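PDB 1PXZ: pectate lyase 1 from Juniperus ashei, which has low pectate lyase activity, cleaving pectate by calcium-dependent elimination, and is the major allergen of mountain cedar pollen. Local coordinates for residues A[6-11]-A[117-122]; A[16-21]-A[93-98]. All coordinates share one frame; numbering follows the deposited sequence.

Interaction 1. Residues A[6-11]-A[117-122]; sequences SCWRGD and ILHSLH
A single aromatic pair between the segments, Trp-8 with His-119, joins the N-terminal helix 5-9 to the end of strand 114-119, deep enough that both side chains are buried. The imidazole turns its edge toward the indole in an offset edge-to-face (T-shaped) pair: the ring planes stand at 80°, and the centroid of the six-membered ring of Trp-8 lies 5.8 Å from that of the His-119 ring. The closest atoms are Trp-8 CZ2 and His-119 CE1, 4.1 Å apart. Arg-95 and Leu-21 lie against both rings. The backbones stay far from each other, with Trp-8 CA 13.2 Å from His-119 CA, and the two side chains bridge this gap from opposite directions. On the histidine side, CG stands anti to the backbone N (chi1 170°), which carries the imidazole away from its strand. That strand belongs to the right-handed parallel beta-helix of the polysaccharide lyase 1 family, pairing with strands 90-93 and 161-164 of the neighbouring coils, and Trp-8 packs the N-terminal segment against the outside of the solenoid. His-119 ND1 is hydrogen-bonded to Asp-164, on the next coil, which restrains the rotation of the imidazole. Trp-8 is held within its own segment as well: the aliphatic CG of Arg-9 sits 3.3 Å above the indole plane, over its centre. The adjacent Cys-7 ties the helix to Cys-24 through a disulfide.

Interaction 2. Residues A[16-21]-A[93-98]; sequences QNRMKL and DGRGAD
Arg-18 and Arg-95 reach past one another head to tail and each binds the other's backbone carbonyl, the Asp-93 carboxylate between them probably offsetting part of their charge. Arg-18, extended from CG to NE, ends with NH1 and NH2 both on Arg-95 O, the NH2 bond measuring 2.9 Å; the oxygen lies in the guanidinium plane, and both nitrogens reach it from one face of the carbonyl plane. In return Arg-95 NH2 donates to Arg-18 O at 2.9 Å, fairly straight at 158°. Arg-95, bent at chi3 (-62°), folds back to grip Asp-93: NE meets OD1 on its syn side at 2.9 Å, and NH2 meets OD2 from above the carboxylate plane at 2.9 Å. A salt bridge whose hydrogen bond is weak runs from Arg-18 NH1 to Asp-93 OD2, 2.8 Å, the two flat groups standing 68° apart, and Trp-69 also binds this oxygen. The packing is looser where Leu-21 CD2 lies 4.0 Å above the Arg-95 guanidinium plane, offset toward its rim. A water beside this guanidinium accepts from NH1 and, weakly, from Leu-21 N, and donates to Asn-17 O, while Asn-17 points away on the exposed side. Asp-93 OD1 also accepts from the backbone N of Arg-95, an Asx turn that overlaps the type II turn 94-97. This is a salt-bridge network set in a turn between strands 90-93 and 99-102 of the parallel beta-helix.

In the fold
Both interactions lay the N-terminal segment against neighbouring coils of the beta-helix, and their centres lie about 7 Å apart. Interaction 2 is nested within the chain loop that interaction 1 closes. The two meet chiefly round Arg-95, which makes a cation-pi contact with Trp-8 and packs its CD 3.1 Å from His-119 NE2; Trp-8 NE1 also packs 3.5 Å from Leu-21 CD1. On the coil side, His-119 O and Gly-94 N are 2.8 Å apart, a probable hydrogen bond between successive turns; on the N-terminal side, Asp-11 OD1 forms a salt bridge with Lys-20 NZ at 3.1 Å. Both contacts lie away from the predicted active-site Arg-229 and the calcium-binding aspartates inferred by similarity.

Interaction 1. Residues A[6-11]-A[117-122]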
ATOM      1  N   SER A   6      -3.212   0.498  18.154  1.00 13.60           N
ATOM      2  CA  SER A   6      -3.333   0.783  19.592  1.00 20.79           C
ATOM      3  C   SER A   6      -3.267   2.282  19.888  1.00 14.75           C
ATOM      4  O   SER A   6      -3.835   2.767  20.859  1.00 22.69           O
ATOM      5  CB  SER A   6      -2.237   0.047  20.383  1.00 24.65           C
ATOM      6  OG  SER A   6      -0.994   0.684  20.104  1.00 46.82           O
ATOM      7  N   CYS A   7      -2.586   2.999  19.029  1.00  9.22           N
ATOM      8  CA  CYS A   7      -2.306   4.425  19.172  1.00 14.28           C
ATOM      9  C   CYS A   7      -3.576   5.235  18.978  1.00 23.03           C
ATOM     10  O   CYS A   7      -3.733   6.235  19.678  1.00 16.31           O
ATOM     11  CB  CYS A   7      -1.219   4.813  18.171  1.00 19.00           C
ATOM     12  SG  CYS A   7      -0.853   6.571  17.965  1.00 27.99           S
ATOM     13  N   TRP A   8      -4.499   4.862  18.090  1.00 14.07           N
ATOM     14  CA  TRP A   8      -5.688   5.706  17.917  1.00 14.40           C
ATOM     15  C   TRP A   8      -6.973   5.001  18.293  1.00 13.93           C
ATOM     16  O   TRP A   8      -8.080   5.561  18.294  1.00 11.60           O
ATOM     17  CB  TRP A   8      -5.767   6.203  16.469  1.00 13.47           C
ATOM     18  CG  TRP A   8      -5.953   5.138  15.447  1.00  9.24           C
ATOM     19  CD1 TRP A   8      -4.903   4.470  14.851  1.00 17.15           C
ATOM     20  CD2 TRP A   8      -7.147   4.595  14.883  1.00  9.79           C
ATOM     21  NE1 TRP A   8      -5.388   3.548  13.957  1.00 15.18           N
ATOM     22  CE2 TRP A   8      -6.760   3.604  13.956  1.00 15.66           C
ATOM     23  CE3 TRP A   8      -8.509   4.840  15.063  1.00 14.11           C
ATOM     24  CZ2 TRP A   8      -7.693   2.873  13.222  1.00 15.35           C
ATOM     25  CZ3 TRP A   8      -9.445   4.115  14.338  1.00 12.14           C
ATOM     26  CH2 TRP A   8      -9.019   3.140  13.425  1.00 21.10           C
ATOM     27  N   ARG A   9      -6.891   3.722  18.647  1.00 13.84           N
ATOM     28  CA  ARG A   9      -8.089   3.039  19.130  1.00 18.37           C
ATOM     29  C   ARG A   9      -8.078   2.747  20.620  1.00 20.32           C
ATOM     30  O   ARG A   9      -9.047   2.190  21.138  1.00 35.84           O
ATOM     31  CB  ARG A   9      -8.263   1.715  18.361  1.00 19.44           C
ATOM     32  CG  ARG A   9      -8.036   1.897  16.866  1.00 18.04           C
ATOM     33  CD  ARG A   9      -8.473   0.687  16.058  1.00 21.97           C
ATOM     34  NE  ARG A   9      -9.928   0.574  15.966  1.00 36.13           N
ATOM     35  CZ  ARG A   9     -10.540  -0.263  15.128  1.00 43.92           C
ATOM     36  NH1 ARG A   9      -9.832  -1.053  14.324  1.00 39.56           N
ATOM     37  NH2 ARG A   9     -11.866  -0.293  15.116  1.00 31.49           N
ATOM     38  N   GLY A  10      -7.025   3.080  21.358  1.00 22.72           N
ATOM     39  CA  GLY A  10      -6.944   2.770  22.770  1.00 24.98           C
ATOM     40  C   GLY A  10      -7.649   3.735  23.698  1.00 35.16           C
ATOM     41  O   GLY A  10      -8.421   3.314  24.571  1.00 50.60           O
ATOM     42  N   ASP A  11      -7.421   5.050  23.596  1.00 15.59           N
ATOM     43  CA  ASP A  11      -8.162   5.938  24.506  1.00 16.34           C
ATOM     44  C   ASP A  11      -8.653   7.142  23.698  1.00 20.71           C
ATOM     45  O   ASP A  11      -8.438   8.295  24.060  1.00 26.37           O
ATOM     46  CB  ASP A  11      -7.331   6.393  25.691  1.00 20.57           C
ATOM     47  CG  ASP A  11      -6.118   7.186  25.241  1.00 32.52           C
ATOM     48  OD1 ASP A  11      -5.741   6.978  24.065  1.00 40.05           O
ATOM     49  OD2 ASP A  11      -5.599   7.987  26.045  1.00 35.16           O
ATOM     50  N   ILE A 117      -2.461  10.186   2.977  1.00  6.88           N
ATOM     51  CA  ILE A 117      -2.984   9.064   3.729  1.00  4.50           C
ATOM     52  C   ILE A 117      -4.234   8.517   3.029  1.00 10.96           C
ATOM     53  O   ILE A 117      -5.183   9.258   2.781  1.00  9.37           O
ATOM     54  CB  ILE A 117      -3.344   9.429   5.179  1.00  4.44           C
ATOM     55  CG1 ILE A 117      -2.125   9.908   5.999  1.00  6.91           C
ATOM     56  CG2 ILE A 117      -4.040   8.286   5.890  1.00  8.16           C
ATOM     57  CD1 ILE A 117      -2.537  10.471   7.351  1.00  8.34           C
ATOM     58  N   LEU A 118      -4.219   7.221   2.720  1.00  6.82           N
ATOM     59  CA  LEU A 118      -5.413   6.594   2.142  1.00  9.44           C
ATOM     60  C   LEU A 118      -5.863   5.553   3.156  1.00 10.21           C
ATOM     61  O   LEU A 118      -5.098   4.631   3.407  1.00  7.31           O
ATOM     62  CB  LEU A 118      -5.149   5.954   0.799  1.00  7.16           C
ATOM     63  CG  LEU A 118      -4.603   6.873  -0.297  1.00 11.47           C
ATOM     64  CD1 LEU A 118      -4.193   6.061  -1.510  1.00 15.10           C
ATOM     65  CD2 LEU A 118      -5.641   7.936  -0.675  1.00  7.94           C
ATOM     66  N   HIS A 119      -7.054   5.717   3.714  1.00  5.71           N
ATOM     67  CA  HIS A 119      -7.431   4.870   4.823  1.00  7.99           C
ATOM     68  C   HIS A 119      -8.898   4.437   4.770  1.00 11.85           C
ATOM     69  O   HIS A 119      -9.772   5.271   4.531  1.00  6.82           O
ATOM     70  CB  HIS A 119      -7.173   5.664   6.093  1.00  3.03           C
ATOM     71  CG  HIS A 119      -7.692   5.112   7.373  1.00  5.43           C
ATOM     72  ND1 HIS A 119      -6.977   4.201   8.130  1.00  6.56           N
ATOM     73  CD2 HIS A 119      -8.833   5.363   8.059  1.00  9.64           C
ATOM     74  CE1 HIS A 119      -7.682   3.901   9.225  1.00  8.26           C
ATOM     75  NE2 HIS A 119      -8.814   4.590   9.199  1.00 10.75           N
ATOM     76  N   SER A 120      -9.102   3.167   5.024  1.00  7.75           N
ATOM     77  CA  SER A 120     -10.401   2.517   5.190  1.00  4.87           C
ATOM     78  C   SER A 120     -11.315   2.652   3.978  1.00 11.62           C
ATOM     79  O   SER A 120     -12.531   2.882   4.089  1.00  7.13           O
ATOM     80  CB  SER A 120     -11.052   3.046   6.474  1.00  8.80           C
ATOM     81  OG  SER A 120     -12.105   2.194   6.888  1.00 18.14           O
ATOM     82  N   LEU A 121     -10.710   2.441   2.818  1.00  8.57           N
ATOM     83  CA  LEU A 121     -11.417   2.385   1.550  1.00  7.86           C
ATOM     84  C   LEU A 121     -11.515   0.957   1.019  1.00 13.50           C
ATOM     85  O   LEU A 121     -10.624   0.118   1.181  1.00  8.50           O
ATOM     86  CB  LEU A 121     -10.712   3.214   0.473  1.00  6.45           C
ATOM     87  CG  LEU A 121     -10.383   4.660   0.835  1.00  8.83           C
ATOM     88  CD1 LEU A 121      -9.517   5.313  -0.231  1.00  8.55           C
ATOM     89  CD2 LEU A 121     -11.699   5.410   1.078  1.00 14.28           C
ATOM     90  N   HIS A 122     -12.630   0.702   0.328  1.00  7.47           N
ATOM     91  CA  HIS A 122     -12.680  -0.519  -0.481  1.00  9.00           C
ATOM     92  C   HIS A 122     -12.277  -0.173  -1.911  1.00 12.51           C
ATOM     93  O   HIS A 122     -12.895   0.751  -2.477  1.00 11.47           O
ATOM     94  CB  HIS A 122     -14.076  -1.100  -0.529  1.00  5.84           C
ATOM     95  CG  HIS A 122     -14.730  -1.415   0.772  1.00 10.90           C
ATOM     96  ND1 HIS A 122     -14.761  -2.719   1.244  1.00 11.86           N
ATOM     97  CD2 HIS A 122     -15.391  -0.652   1.676  1.00  9.33           C
ATOM     98  CE1 HIS A 122     -15.407  -2.735   2.399  1.00 11.34           C
ATOM     99  NE2 HIS A 122     -15.798  -1.504   2.687  1.00 14.95           N
TER

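Interaction 2. Residues A[16-21]-A[93-98]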
ATOM      1  N   GLN A  16     -15.097  11.071  16.860  1.00  8.03           N
ATOM      2  CA  GLN A  16     -15.077  12.465  17.348  1.00 13.85           C
ATOM      3  C   GLN A  16     -13.670  13.037  17.277  1.00 15.82           C
ATOM      4  O   GLN A  16     -13.466  14.222  17.554  1.00 17.58           O
ATOM      5  CB  GLN A  16     -15.678  12.540  18.757  1.00 14.94           C
ATOM      6  CG  GLN A  16     -14.809  11.900  19.814  1.00 10.24           C
ATOM      7  CD  GLN A  16     -15.554  11.624  21.105  1.00 11.24           C
ATOM      8  OE1 GLN A  16     -16.747  11.891  21.251  1.00 13.52           O
ATOM      9  NE2 GLN A  16     -14.818  11.078  22.077  1.00  8.84           N
ATOM     10  N   ASN A  17     -12.692  12.211  16.885  1.00  9.31           N
ATOM     11  CA  ASN A  17     -11.336  12.732  16.719  1.00  9.31           C
ATOM     12  C   ASN A  17     -10.644  12.069  15.535  1.00 10.72           C
ATOM     13  O   ASN A  17      -9.652  11.361  15.693  1.00 11.95           O
ATOM     14  CB  ASN A  17     -10.559  12.509  18.010  1.00 13.58           C
ATOM     15  CG  ASN A  17      -9.249  13.247  18.114  1.00 14.60           C
ATOM     16  OD1 ASN A  17      -8.612  13.116  19.169  1.00 18.06           O
ATOM     17  ND2 ASN A  17      -8.838  13.993  17.105  1.00 10.13           N
ATOM     18  N   ARG A  18     -11.166  12.300  14.327  1.00 10.20           N
ATOM     19  CA  ARG A  18     -10.611  11.568  13.184  1.00 10.11           C
ATOM     20  C   ARG A  18      -9.133  11.876  12.990  1.00 10.52           C
ATOM     21  O   ARG A  18      -8.411  11.016  12.485  1.00  8.55           O
ATOM     22  CB  ARG A  18     -11.346  11.891  11.883  1.00 13.42           C
ATOM     23  CG  ARG A  18     -12.758  11.326  11.745  1.00 12.40           C
ATOM     24  CD  ARG A  18     -13.383  11.915  10.466  1.00 11.02           C
ATOM     25  NE  ARG A  18     -14.726  11.404  10.222  1.00 12.06           N
ATOM     26  CZ  ARG A  18     -14.961  10.281   9.550  1.00 15.41           C
ATOM     27  NH1 ARG A  18     -13.937   9.566   9.061  1.00 11.10           N
ATOM     28  NH2 ARG A  18     -16.215   9.887   9.365  1.00 11.81           N
ATOM     29  N   MET A  19      -8.614  13.066  13.319  1.00  8.96           N
ATOM     30  CA  MET A  19      -7.232  13.292  12.886  1.00 10.40           C
ATOM     31  C   MET A  19      -6.197  12.683  13.818  1.00 10.92           C
ATOM     32  O   MET A  19      -4.991  12.750  13.578  1.00 11.32           O
ATOM     33  CB  MET A  19      -6.984  14.797  12.737  1.00 12.43           C
ATOM     34  CG  MET A  19      -7.875  15.416  11.645  1.00 15.31           C
ATOM     35  SD  MET A  19      -7.326  17.100  11.353  1.00 20.85           S
ATOM     36  CE  MET A  19      -8.265  17.609   9.930  1.00 13.99           C
ATOM     37  N   LYS A  20      -6.653  12.059  14.904  1.00 11.18           N
ATOM     38  CA  LYS A  20      -5.690  11.363  15.761  1.00 11.46           C
ATOM     39  C   LYS A  20      -4.965  10.275  14.978  1.00 13.11           C
ATOM     40  O   LYS A  20      -3.802   9.995  15.256  1.00 12.38           O
ATOM     41  CB  LYS A  20      -6.405  10.745  16.954  1.00 14.71           C
ATOM     42  CG  LYS A  20      -5.495  10.077  17.967  1.00 17.43           C
ATOM     43  CD  LYS A  20      -6.259   9.782  19.243  1.00 27.17           C
ATOM     44  CE  LYS A  20      -5.285   9.458  20.374  1.00 40.79           C
ATOM     45  NZ  LYS A  20      -5.870   8.454  21.307  1.00 50.81           N
ATOM     46  N   LEU A  21      -5.656   9.672  14.017  1.00  9.67           N
ATOM     47  CA  LEU A  21      -5.037   8.670  13.139  1.00 10.76           C
ATOM     48  C   LEU A  21      -3.683   9.109  12.618  1.00  9.76           C
ATOM     49  O   LEU A  21      -2.723   8.336  12.548  1.00 12.68           O
ATOM     50  CB  LEU A  21      -5.991   8.386  11.964  1.00 11.56           C
ATOM     51  CG  LEU A  21      -5.482   7.387  10.922  1.00 11.35           C
ATOM     52  CD1 LEU A  21      -5.414   5.983  11.503  1.00  8.99           C
ATOM     53  CD2 LEU A  21      -6.348   7.435   9.672  1.00  7.72           C
ATOM     54  N   ASP A  93     -10.409   9.380   3.981  1.00  8.55           N
ATOM     55  CA  ASP A  93     -10.729   8.607   5.179  1.00  4.74           C
ATOM     56  C   ASP A  93     -12.108   7.974   5.040  1.00  8.63           C
ATOM     57  O   ASP A  93     -13.119   8.681   5.154  1.00  8.00           O
ATOM     58  CB  ASP A  93     -10.608   9.550   6.386  1.00  5.49           C
ATOM     59  CG  ASP A  93     -11.099   9.044   7.718  1.00  7.07           C
ATOM     60  OD1 ASP A  93     -11.403   7.846   7.908  1.00  7.19           O
ATOM     61  OD2 ASP A  93     -11.226   9.845   8.682  1.00  7.81           O
ATOM     62  N   GLY A  94     -12.192   6.662   4.815  1.00  7.49           N
ATOM     63  CA  GLY A  94     -13.459   5.956   4.684  1.00 10.09           C
ATOM     64  C   GLY A  94     -14.141   5.492   5.947  1.00 11.13           C
ATOM     65  O   GLY A  94     -15.138   4.760   5.923  1.00 11.60           O
ATOM     66  N   ARG A  95     -13.635   5.855   7.131  1.00  9.71           N
ATOM     67  CA  ARG A  95     -14.273   5.428   8.364  1.00  7.28           C
ATOM     68  C   ARG A  95     -15.668   6.049   8.453  1.00  7.55           C
ATOM     69  O   ARG A  95     -15.772   7.245   8.190  1.00 10.25           O
ATOM     70  CB  ARG A  95     -13.477   5.826   9.620  1.00  7.91           C
ATOM     71  CG  ARG A  95     -12.187   4.965   9.725  1.00  6.92           C
ATOM     72  CD  ARG A  95     -11.319   5.528  10.852  1.00  8.40           C
ATOM     73  NE  ARG A  95     -10.904   6.909  10.580  1.00  8.91           N
ATOM     74  CZ  ARG A  95     -10.140   7.637  11.390  1.00  9.46           C
ATOM     75  NH1 ARG A  95      -9.706   7.109  12.536  1.00  7.43           N
ATOM     76  NH2 ARG A  95      -9.814   8.887  11.071  1.00  9.23           N
ATOM     77  N   GLY A  96     -16.629   5.210   8.819  1.00 11.17           N
ATOM     78  CA  GLY A  96     -17.962   5.745   9.058  1.00 10.72           C
ATOM     79  C   GLY A  96     -18.838   5.598   7.836  1.00 15.18           C
ATOM     80  O   GLY A  96     -20.025   5.916   7.861  1.00 21.60           O
ATOM     81  N   ALA A  97     -18.273   5.110   6.745  1.00 11.22           N
ATOM     82  CA  ALA A  97     -19.047   4.827   5.545  1.00 11.14           C
ATOM     83  C   ALA A  97     -18.478   3.625   4.789  1.00 16.49           C
ATOM     84  O   ALA A  97     -17.318   3.245   4.953  1.00 12.62           O
ATOM     85  CB  ALA A  97     -19.070   6.026   4.601  1.00 13.76           C
ATOM     86  N   ASP A  98     -19.350   3.056   3.953  1.00 12.15           N
ATOM     87  CA  ASP A  98     -18.913   1.994   3.051  1.00  9.78           C
ATOM     88  C   ASP A  98     -18.588   2.617   1.708  1.00 12.49           C
ATOM     89  O   ASP A  98     -19.538   2.786   0.936  1.00 10.75           O
ATOM     90  CB  ASP A  98     -20.019   0.965   2.844  1.00 20.25           C
ATOM     91  CG  ASP A  98     -20.377   0.237   4.124  1.00 39.91           C
ATOM     92  OD1 ASP A  98     -19.524   0.244   5.041  1.00 41.48           O
ATOM     93  OD2 ASP A  98     -21.491  -0.327   4.198  1.00 61.51           O
TER
HETATM   94  O   HOH W   1      -8.706   8.869  14.701  1.00  9.53           O